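Local coordinates for hypothetical protein (Bacteroides eggerthii, PDB 4JGL) that is of unknown function but adopts a streptavidin-like fold carrying two extra alpha helices, and holds bound calcium, at residues Y65-Y70 with A158-L163; P110-I115 with K134-C139. All blocks are in the same frame, centred on the assembly; numbering follows the deposited sequence. Where two conformers were deposited one is given.

Contact 1. Residues Y65-Y70 with A158-L163. With EDO (1,2-ethanediol), chain E.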
ATOM      1  N   TYR A  65      -7.354 -10.336   0.213  1.00 11.10           N
ATOM      2  CA  TYR A  65      -6.502  -9.154   0.308  1.00 11.08           C
ATOM      3  C   TYR A  65      -6.120  -8.870   1.748  1.00 10.65           C
ATOM      4  O   TYR A  65      -6.953  -8.964   2.668  1.00 13.21           O
ATOM      5  CB  TYR A  65      -7.174  -7.918  -0.240  1.00 12.44           C
ATOM      6  CG  TYR A  65      -7.551  -7.980  -1.690  1.00 17.04           C
ATOM      7  CD1 TYR A  65      -6.728  -8.551  -2.624  1.00 19.10           C
ATOM      8  CD2 TYR A  65      -8.721  -7.398  -2.128  1.00 24.11           C
ATOM      9  CE1 TYR A  65      -7.084  -8.623  -3.984  1.00 22.37           C
ATOM     10  CE2 TYR A  65      -9.073  -7.423  -3.481  1.00 26.51           C
ATOM     11  CZ  TYR A  65      -8.246  -8.052  -4.386  1.00 26.40           C
ATOM     12  OH  TYR A  65      -8.566  -8.106  -5.730  1.00 31.85           O
ATOM     13  N   GLY A  66      -4.855  -8.528   1.936  1.00  9.98           N
ATOM     14  CA  GLY A  66      -4.338  -8.093   3.220  1.00 10.68           C
ATOM     15  C   GLY A  66      -3.842  -6.671   3.047  1.00  9.96           C
ATOM     16  O   GLY A  66      -2.957  -6.417   2.241  1.00 10.45           O
ATOM     17  N   ILE A  67      -4.454  -5.751   3.760  1.00 10.21           N
ATOM     18  CA  ILE A  67      -4.169  -4.340   3.591  0.50  9.67           C
ATOM     19  C   ILE A  67      -3.662  -3.722   4.883  1.00  9.76           C
ATOM     20  O   ILE A  67      -4.366  -3.668   5.897  1.00 11.30           O
ATOM     21  CB  ILE A  67      -5.391  -3.569   3.087  0.50 10.41           C
ATOM     22  CG1 ILE A  67      -5.981  -4.271   1.860  0.50 11.81           C
ATOM     23  CG2 ILE A  67      -4.997  -2.115   2.773  0.50 11.69           C
ATOM     24  CD1 ILE A  67      -7.246  -3.659   1.363  0.50 12.82           C
ATOM     25  N   ASN A  68      -2.428  -3.269   4.847  1.00  9.39           N
ATOM     26  CA  ASN A  68      -1.902  -2.486   5.954  0.50 10.42           C
ATOM     27  C   ASN A  68      -2.280  -1.014   5.773  1.00 10.25           C
ATOM     28  O   ASN A  68      -2.052  -0.442   4.697  1.00 12.02           O
ATOM     29  CB  ASN A  68      -0.375  -2.635   6.060  0.50 10.92           C
ATOM     30  CG  ASN A  68       0.064  -3.862   6.872  0.50 14.29           C
ATOM     31  OD1 ASN A  68      -0.617  -4.286   7.800  0.50 15.62           O
ATOM     32  ND2 ASN A  68       1.226  -4.429   6.519  0.50 14.64           N
ATOM     33  N   ILE A  69      -2.864  -0.436   6.816  1.00 10.07           N
ATOM     34  CA  ILE A  69      -3.118   1.000   6.886  1.00 10.49           C
ATOM     35  C   ILE A  69      -1.998   1.580   7.728  1.00 10.58           C
ATOM     36  O   ILE A  69      -1.883   1.296   8.936  1.00 11.68           O
ATOM     37  CB  ILE A  69      -4.463   1.330   7.537  1.00 11.70           C
ATOM     38  CG1 ILE A  69      -5.630   0.730   6.753  1.00 14.21           C
ATOM     39  CG2 ILE A  69      -4.623   2.858   7.612  1.00 14.53           C
ATOM     40  CD1 ILE A  69      -6.955   0.774   7.531  1.00 17.24           C
ATOM     41  N   TYR A  70      -1.129   2.340   7.075  1.00  9.81           N
ATOM     42  CA  TYR A  70      -0.061   3.108   7.707  1.00  9.76           C
ATOM     43  C   TYR A  70      -0.520   4.544   7.825  1.00  9.52           C
ATOM     44  O   TYR A  70      -1.220   5.050   6.941  1.00 10.46           O
ATOM     45  CB  TYR A  70       1.219   3.113   6.845  1.00 10.10           C
ATOM     46  CG  TYR A  70       1.952   1.792   6.759  1.00  9.88           C
ATOM     47  CD1 TYR A  70       1.629   0.809   5.829  1.00 10.39           C
ATOM     48  CD2 TYR A  70       3.034   1.550   7.573  1.00 10.92           C
ATOM     49  CE1 TYR A  70       2.357  -0.379   5.784  1.00 10.86           C
ATOM     50  CE2 TYR A  70       3.732   0.390   7.529  1.00 10.92           C
ATOM     51  CZ  TYR A  70       3.396  -0.589   6.655  1.00 10.26           C
ATOM     52  OH  TYR A  70       4.137  -1.768   6.616  1.00 12.39           O
ATOM     53  N   ALA A 158     -18.209  -1.952   3.124  1.00 21.12           N
ATOM     54  CA  ALA A 158     -18.440  -0.859   4.052  1.00 20.64           C
ATOM     55  C   ALA A 158     -17.570  -0.889   5.292  1.00 19.97           C
ATOM     56  O   ALA A 158     -17.082   0.130   5.738  1.00 21.25           O
ATOM     57  CB  ALA A 158     -19.916  -0.810   4.454  1.00 23.06           C
ATOM     58  N   GLU A 159     -17.338  -2.069   5.851  1.00 20.13           N
ATOM     59  CA  GLU A 159     -16.518  -2.180   7.043  1.00 21.37           C
ATOM     60  C   GLU A 159     -15.115  -1.620   6.790  1.00 19.83           C
ATOM     61  O   GLU A 159     -14.503  -0.993   7.655  1.00 20.03           O
ATOM     62  CB  GLU A 159     -16.447  -3.651   7.441  1.00 23.60           C
ATOM     63  CG  GLU A 159     -15.883  -3.929   8.788  1.00 26.34           C
ATOM     64  CD  GLU A 159     -16.119  -5.375   9.254  1.00 22.52           C
ATOM     65  OE1 GLU A 159     -16.824  -6.167   8.581  1.00 21.66           O
ATOM     66  OE2 GLU A 159     -15.576  -5.716  10.318  1.00 29.55           O
ATOM     67  N   PHE A 160     -14.595  -1.878   5.587  1.00 17.68           N
ATOM     68  CA  PHE A 160     -13.286  -1.351   5.193  1.00 15.66           C
ATOM     69  C   PHE A 160     -13.314   0.145   4.898  1.00 14.53           C
ATOM     70  O   PHE A 160     -12.482   0.883   5.400  1.00 15.41           O
ATOM     71  CB  PHE A 160     -12.771  -2.156   3.992  1.00 15.28           C
ATOM     72  CG  PHE A 160     -11.500  -1.630   3.358  1.00 15.24           C
ATOM     73  CD1 PHE A 160     -10.366  -1.347   4.104  1.00 15.56           C
ATOM     74  CD2 PHE A 160     -11.441  -1.468   2.002  1.00 17.57           C
ATOM     75  CE1 PHE A 160      -9.201  -0.929   3.490  1.00 17.40           C
ATOM     76  CE2 PHE A 160     -10.278  -1.048   1.397  1.00 18.46           C
ATOM     77  CZ  PHE A 160      -9.175  -0.749   2.146  1.00 20.09           C
ATOM     78  N   LYS A 161     -14.271   0.568   4.091  1.00 15.61           N
ATOM     79  CA  LYS A 161     -14.434   1.979   3.750  1.00 16.14           C
ATOM     80  C   LYS A 161     -14.595   2.811   5.016  1.00 15.51           C
ATOM     81  O   LYS A 161     -13.951   3.845   5.172  1.00 17.05           O
ATOM     82  CB  LYS A 161     -15.633   2.168   2.827  1.00 17.39           C
ATOM     83  CG  LYS A 161     -15.831   3.617   2.342  1.00 20.31           C
ATOM     84  CD  LYS A 161     -17.031   3.751   1.409  1.00 23.66           C
ATOM     85  CE  LYS A 161     -17.139   5.148   0.784  1.00 31.18           C
ATOM     86  NZ  LYS A 161     -16.967   6.212   1.773  1.00 35.60           N
ATOM     87  N   ASN A 162     -15.429   2.329   5.937  1.00 17.94           N
ATOM     88  CA  ASN A 162     -15.697   3.072   7.171  1.00 18.62           C
ATOM     89  C   ASN A 162     -14.477   3.155   8.064  1.00 16.88           C
ATOM     90  O   ASN A 162     -14.214   4.177   8.667  1.00 17.93           O
ATOM     91  CB  ASN A 162     -16.863   2.460   7.957  1.00 19.83           C
ATOM     92  CG  ASN A 162     -18.202   2.592   7.239  1.00 23.73           C
ATOM     93  OD1 ASN A 162     -18.356   3.390   6.319  1.00 27.44           O
ATOM     94  ND2 ASN A 162     -19.177   1.784   7.652  1.00 29.35           N
ATOM     95  N   LEU A 163     -13.703   2.072   8.163  1.00 17.19           N
ATOM     96  CA  LEU A 163     -12.459   2.132   8.914  1.00 17.94           C
ATOM     97  C   LEU A 163     -11.528   3.226   8.394  1.00 16.97           C
ATOM     98  O   LEU A 163     -10.939   3.976   9.162  1.00 17.81           O
ATOM     99  CB  LEU A 163     -11.725   0.776   8.866  1.00 18.97           C
ATOM    100  CG  LEU A 163     -10.322   0.741   9.484  1.00 20.96           C
ATOM    101  CD1 LEU A 163     -10.348   1.001  10.987  1.00 24.19           C
ATOM    102  CD2 LEU A 163      -9.673  -0.600   9.193  1.00 22.20           C
TER
HETATM  103  C1  EDO E 203     -11.657   6.341   0.630  1.00 27.05           C
HETATM  104  O1  EDO E 203     -11.828   7.176  -0.522  1.00 30.91           O
HETATM  105  C2  EDO E 203     -12.975   5.634   0.884  1.00 28.07           C
HETATM  106  O2  EDO E 203     -13.980   6.614   1.164  1.00 28.06           O

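Contact 2. Residues P110-I115 with K134-C139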
ATOM      1  N   PRO A 110       6.736  -4.018   9.487  1.00 14.45           N
ATOM      2  CA  PRO A 110       7.799  -3.077   9.154  1.00 16.41           C
ATOM      3  C   PRO A 110       7.287  -1.660   8.915  1.00 13.00           C
ATOM      4  O   PRO A 110       6.186  -1.476   8.375  1.00 14.27           O
ATOM      5  CB  PRO A 110       8.372  -3.642   7.839  1.00 17.56           C
ATOM      6  CG  PRO A 110       7.387  -4.529   7.292  1.00 21.86           C
ATOM      7  CD  PRO A 110       6.590  -5.069   8.465  1.00 15.77           C
ATOM      8  N   SER A 111       8.064  -0.674   9.363  1.00 14.41           N
ATOM      9  CA  SER A 111       7.897   0.702   8.951  1.00 13.59           C
ATOM     10  C   SER A 111       8.579   0.885   7.604  1.00 14.13           C
ATOM     11  O   SER A 111       9.401   0.059   7.184  1.00 16.31           O
ATOM     12  CB  SER A 111       8.451   1.670   9.994  1.00 16.51           C
ATOM     13  OG  SER A 111       7.761   1.545  11.225  1.00 19.44           O
ATOM     14  N   PHE A 112       8.204   1.940   6.904  1.00 12.80           N
ATOM     15  CA  PHE A 112       8.867   2.268   5.647  1.00 11.78           C
ATOM     16  C   PHE A 112       9.238   3.740   5.615  1.00 11.60           C
ATOM     17  O   PHE A 112       8.453   4.588   6.052  1.00 14.16           O
ATOM     18  CB  PHE A 112       7.936   2.013   4.437  1.00 12.40           C
ATOM     19  CG  PHE A 112       7.710   0.557   4.122  1.00 13.16           C
ATOM     20  CD1 PHE A 112       8.715  -0.164   3.504  1.00 14.57           C
ATOM     21  CD2 PHE A 112       6.510  -0.073   4.398  1.00 16.78           C
ATOM     22  CE1 PHE A 112       8.528  -1.495   3.183  1.00 15.21           C
ATOM     23  CE2 PHE A 112       6.332  -1.402   4.105  1.00 16.01           C
ATOM     24  CZ  PHE A 112       7.332  -2.111   3.501  1.00 16.58           C
ATOM     25  N   THR A 113      10.402   4.021   5.056  1.00 11.36           N
ATOM     26  CA  THR A 113      10.738   5.363   4.569  1.00 11.56           C
ATOM     27  C   THR A 113      10.947   5.229   3.071  1.00 11.51           C
ATOM     28  O   THR A 113      11.855   4.500   2.635  1.00 12.60           O
ATOM     29  CB  THR A 113      11.995   5.927   5.230  1.00 14.01           C
ATOM     30  OG1 THR A 113      11.750   6.081   6.638  1.00 19.54           O
ATOM     31  CG2 THR A 113      12.379   7.322   4.683  1.00 16.08           C
ATOM     32  N   PHE A 114      10.113   5.903   2.293  1.00 10.69           N
ATOM     33  CA  PHE A 114      10.215   5.900   0.845  1.00 10.60           C
ATOM     34  C   PHE A 114      10.919   7.174   0.390  1.00 11.67           C
ATOM     35  O   PHE A 114      10.494   8.283   0.759  1.00 12.65           O
ATOM     36  CB  PHE A 114       8.835   5.791   0.217  1.00 10.78           C
ATOM     37  CG  PHE A 114       8.191   4.448   0.419  1.00 11.37           C
ATOM     38  CD1 PHE A 114       8.703   3.313  -0.213  1.00 12.14           C
ATOM     39  CD2 PHE A 114       7.104   4.300   1.237  1.00 13.05           C
ATOM     40  CE1 PHE A 114       8.116   2.064  -0.016  1.00 13.73           C
ATOM     41  CE2 PHE A 114       6.518   3.057   1.434  1.00 14.28           C
ATOM     42  CZ  PHE A 114       7.045   1.946   0.818  1.00 14.63           C
ATOM     43  N   ILE A 115      11.985   7.004  -0.400  1.00 11.12           N
ATOM     44  CA  ILE A 115      12.776   8.113  -0.908  1.00 11.42           C
ATOM     45  C   ILE A 115      12.655   8.175  -2.434  1.00 10.49           C
ATOM     46  O   ILE A 115      12.434   7.156  -3.090  1.00 10.76           O
ATOM     47  CB  ILE A 115      14.255   8.020  -0.495  1.00 13.00           C
ATOM     48  CG1 ILE A 115      14.954   6.832  -1.132  1.00 13.58           C
ATOM     49  CG2 ILE A 115      14.383   7.980   1.029  1.00 17.15           C
ATOM     50  CD1 ILE A 115      16.470   6.816  -0.854  1.00 17.80           C
ATOM     51  N   LYS A 134      14.584  -7.673   0.366  1.00 12.19           N
ATOM     52  CA  LYS A 134      14.342  -6.889  -0.833  1.00 11.63           C
ATOM     53  C   LYS A 134      13.804  -5.506  -0.549  1.00 11.14           C
ATOM     54  O   LYS A 134      13.197  -5.254   0.482  1.00 11.92           O
ATOM     55  CB  LYS A 134      13.392  -7.620  -1.764  1.00 13.10           C
ATOM     56  CG  LYS A 134      14.007  -8.946  -2.270  1.00 15.56           C
ATOM     57  CD  LYS A 134      13.157  -9.598  -3.305  1.00 16.89           C
ATOM     58  CE  LYS A 134      13.809 -10.841  -3.905  1.00 20.80           C
ATOM     59  NZ  LYS A 134      12.874 -11.563  -4.809  1.00 26.62           N
ATOM     60  N   TYR A 135      14.024  -4.618  -1.508  1.00 10.24           N
ATOM     61  CA  TYR A 135      13.501  -3.265  -1.469  1.00  9.79           C
ATOM     62  C   TYR A 135      12.183  -3.159  -2.206  1.00  9.55           C
ATOM     63  O   TYR A 135      12.109  -3.529  -3.370  1.00 10.17           O
ATOM     64  CB  TYR A 135      14.485  -2.291  -2.113  1.00 10.80           C
ATOM     65  CG  TYR A 135      15.810  -2.205  -1.395  1.00 11.77           C
ATOM     66  CD1 TYR A 135      15.974  -1.362  -0.320  1.00 13.45           C
ATOM     67  CD2 TYR A 135      16.893  -2.992  -1.776  1.00 13.47           C
ATOM     68  CE1 TYR A 135      17.177  -1.273   0.347  1.00 13.86           C
ATOM     69  CE2 TYR A 135      18.096  -2.906  -1.108  1.00 15.05           C
ATOM     70  CZ  TYR A 135      18.243  -2.044  -0.062  1.00 14.95           C
ATOM     71  OH  TYR A 135      19.464  -1.971   0.594  1.00 19.31           O
ATOM     72  N   TYR A 136      11.154  -2.656  -1.523  1.00  9.95           N
ATOM     73  CA  TYR A 136       9.927  -2.300  -2.199  1.00  9.64           C
ATOM     74  C   TYR A 136      10.102  -0.973  -2.922  1.00  9.45           C
ATOM     75  O   TYR A 136      10.679  -0.027  -2.393  1.00 11.47           O
ATOM     76  CB  TYR A 136       8.776  -2.175  -1.202  1.00  9.88           C
ATOM     77  CG  TYR A 136       8.172  -3.494  -0.816  1.00 10.88           C
ATOM     78  CD1 TYR A 136       7.328  -4.173  -1.682  1.00 11.42           C
ATOM     79  CD2 TYR A 136       8.428  -4.067   0.417  1.00 13.32           C
ATOM     80  CE1 TYR A 136       6.768  -5.410  -1.350  1.00 13.57           C
ATOM     81  CE2 TYR A 136       7.861  -5.286   0.767  1.00 15.56           C
ATOM     82  CZ  TYR A 136       7.037  -5.955  -0.120  1.00 15.82           C
ATOM     83  OH  TYR A 136       6.517  -7.188   0.240  1.00 20.18           O
ATOM     84  N   TYR A 137       9.569  -0.904  -4.128  1.00  9.11           N
ATOM     85  CA  TYR A 137       9.466   0.323  -4.883  1.00  9.07           C
ATOM     86  C   TYR A 137       8.026   0.789  -4.924  1.00  9.24           C
ATOM     87  O   TYR A 137       7.096  -0.002  -4.735  1.00 10.92           O
ATOM     88  CB  TYR A 137       9.953   0.098  -6.313  1.00 10.24           C
ATOM     89  CG  TYR A 137      11.451  -0.117  -6.423  1.00  9.89           C
ATOM     90  CD1 TYR A 137      12.058  -1.285  -5.968  1.00 10.14           C
ATOM     91  CD2 TYR A 137      12.268   0.845  -6.991  1.00 10.44           C
ATOM     92  CE1 TYR A 137      13.422  -1.488  -6.108  1.00 10.70           C
ATOM     93  CE2 TYR A 137      13.627   0.640  -7.131  1.00 11.52           C
ATOM     94  CZ  TYR A 137      14.190  -0.533  -6.700  1.00 11.03           C
ATOM     95  OH  TYR A 137      15.561  -0.687  -6.845  1.00 13.52           O
ATOM     96  N   LEU A 138       7.849   2.083  -5.188  1.00  8.78           N
ATOM     97  CA  LEU A 138       6.537   2.642  -5.528  1.00  8.71           C
ATOM     98  C   LEU A 138       6.650   3.099  -6.971  1.00  8.62           C
ATOM     99  O   LEU A 138       7.371   4.037  -7.291  1.00  9.84           O
ATOM    100  CB  LEU A 138       6.169   3.831  -4.635  1.00  9.19           C
ATOM    101  CG  LEU A 138       6.042   3.584  -3.145  1.00 10.84           C
ATOM    102  CD1 LEU A 138       5.655   4.848  -2.407  1.00 12.27           C
ATOM    103  CD2 LEU A 138       5.050   2.512  -2.847  1.00 14.79           C
ATOM    104  N   CYS A 139       5.895   2.455  -7.861  1.00  8.84           N
ATOM    105  CA  CYS A 139       5.807   2.800  -9.272  1.00  8.74           C
ATOM    106  C   CYS A 139       4.422   3.336  -9.545  1.00  9.36           C
ATOM    107  O   CYS A 139       3.433   2.614  -9.374  1.00  9.04           O
ATOM    108  CB  CYS A 139       6.092   1.573 -10.138  1.00 10.03           C
ATOM    109  SG  CYS A 139       7.690   0.789  -9.823  1.00 11.87           S
TER

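Contact 1. Residues Y65-Y70 with A158-L163
I67 and I69 of the strand face F160 and L163 of the helix, with a clear gap between the two backbones. I67 CA lies 9.7 Å from F160 CA, and I69 CA lies 9.6 Å from L163 CA. No hydrogen bond joins the segments, so side chains alone span the gap. Alternate strand residues, I67 and I69, point toward the helix.

F160 reaches in ring first. Its CG is anti to the backbone N (chi1 173°), which sends the ring out toward the sheet. The far end of the ring meets the I67 methyl, with F160 CZ 3.6 Å from I67 CD1. F160 CE1 and CE2 are both 4.0 Å from that methyl, so it is centred on the ring end. The two side chains cross at about a right angle. I67 was modelled in two conformers, so the exact fit of this methyl is doubtful. The second pair is methyl to methyl: I69 CD1 and L163 CD2 are 3.5 Å apart, a tight contact.

K161 takes a different direction. Its chain bends at the last torsion (chi4 -47°), and NZ forms a hydrogen bond of 3.1 Å to O2 of a 1,2-ethanediol, probably picked up from the crystallisation solution. NZ also makes a salt bridge with D165, which itself binds the diol. A leucine here would probably leave D165 without its positive partner and the diol without one of its hydrogen bonds.

The contact packs helix 158-165, one of the two helices added to the streptavidin-like fold, on the outside of the barrel. L151 of helix 142-153 touches both I67 and F160, and F152 meets the F160 ring. V87 of strand 78-92 lies against I69 and L163, while L56 and M58 of strand 54-61 also touch I67.

Contact 2. Residues P110-I115 with K134-C139
F114 and L138 form the main apolar pair here, with F112 and Y136 beside them. The axes of strands 112-115 and 135-139 approach to 8.3 Å and run at 52° to each other, and no hydrogen bond links the two segments.

The F114 side chain can be followed outward from CB. CB carries CG anti to the carbonyl carbon, and this turns one face of the ring to L138. CG sits 3.8 Å from L138 CD1. One step out, CD2 is 4.0 Å from the same methyl, while CD1 lies near L138 CG. Further along that side, CE1 touches L138 CG and CD2. CE1 also comes 4.1 Å from Y136 O, which lies at the ring edge, near the ring plane. L138 thus covers one face of the ring. Its CD1 makes a CH-pi contact, 4.0 Å from the centroid of the F114 ring and 16° off the ring normal. The methyl lies toward the CG side of the ring.

F112 meets Y136 through one corner of the tyrosine ring. Y136 CD2 is 3.8 Å from F112 CE1, and F112 CZ is just as close. The ring planes are at 87°, with centroids 5.8 Å apart, but the approach is oblique.

These residues line the inside of the barrel. Strand 125-127 lies between the two strands and pairs with both, and its Y125 touches F114 and L138. On the far side of strand 135-140, strand 22-29 adds M26 against both F114 and L138, and Y24 against L138. C81 of strand 78-92 packs on F112 and F114. The F55 ring meets F114, and K57 makes a cation-pi contact with Y136, bringing strand 54-61 in from across the barrel.

In the fold
From the N terminus, strand 22-29 comes first; it later pairs with strand 135-140 and so helps close the barrel. Next comes 65-70, the opening half of contact 1. Contact 2 then begins at 110-115 and closes a short loop at 134-139, through strand 125-127. Later the chain reaches 158-163 and completes contact 1, so contact 2 lies wholly within the longer loop and the two do not cross. Contact 1 ties helix 158-165, near the C terminus, to the outside of the barrel. Contact 2 joins two strands of the wall, one strand apart, through side chains on its inner face. They meet where Y70 OH probably hydrogen-bonds P110 O, at 2.7 Å.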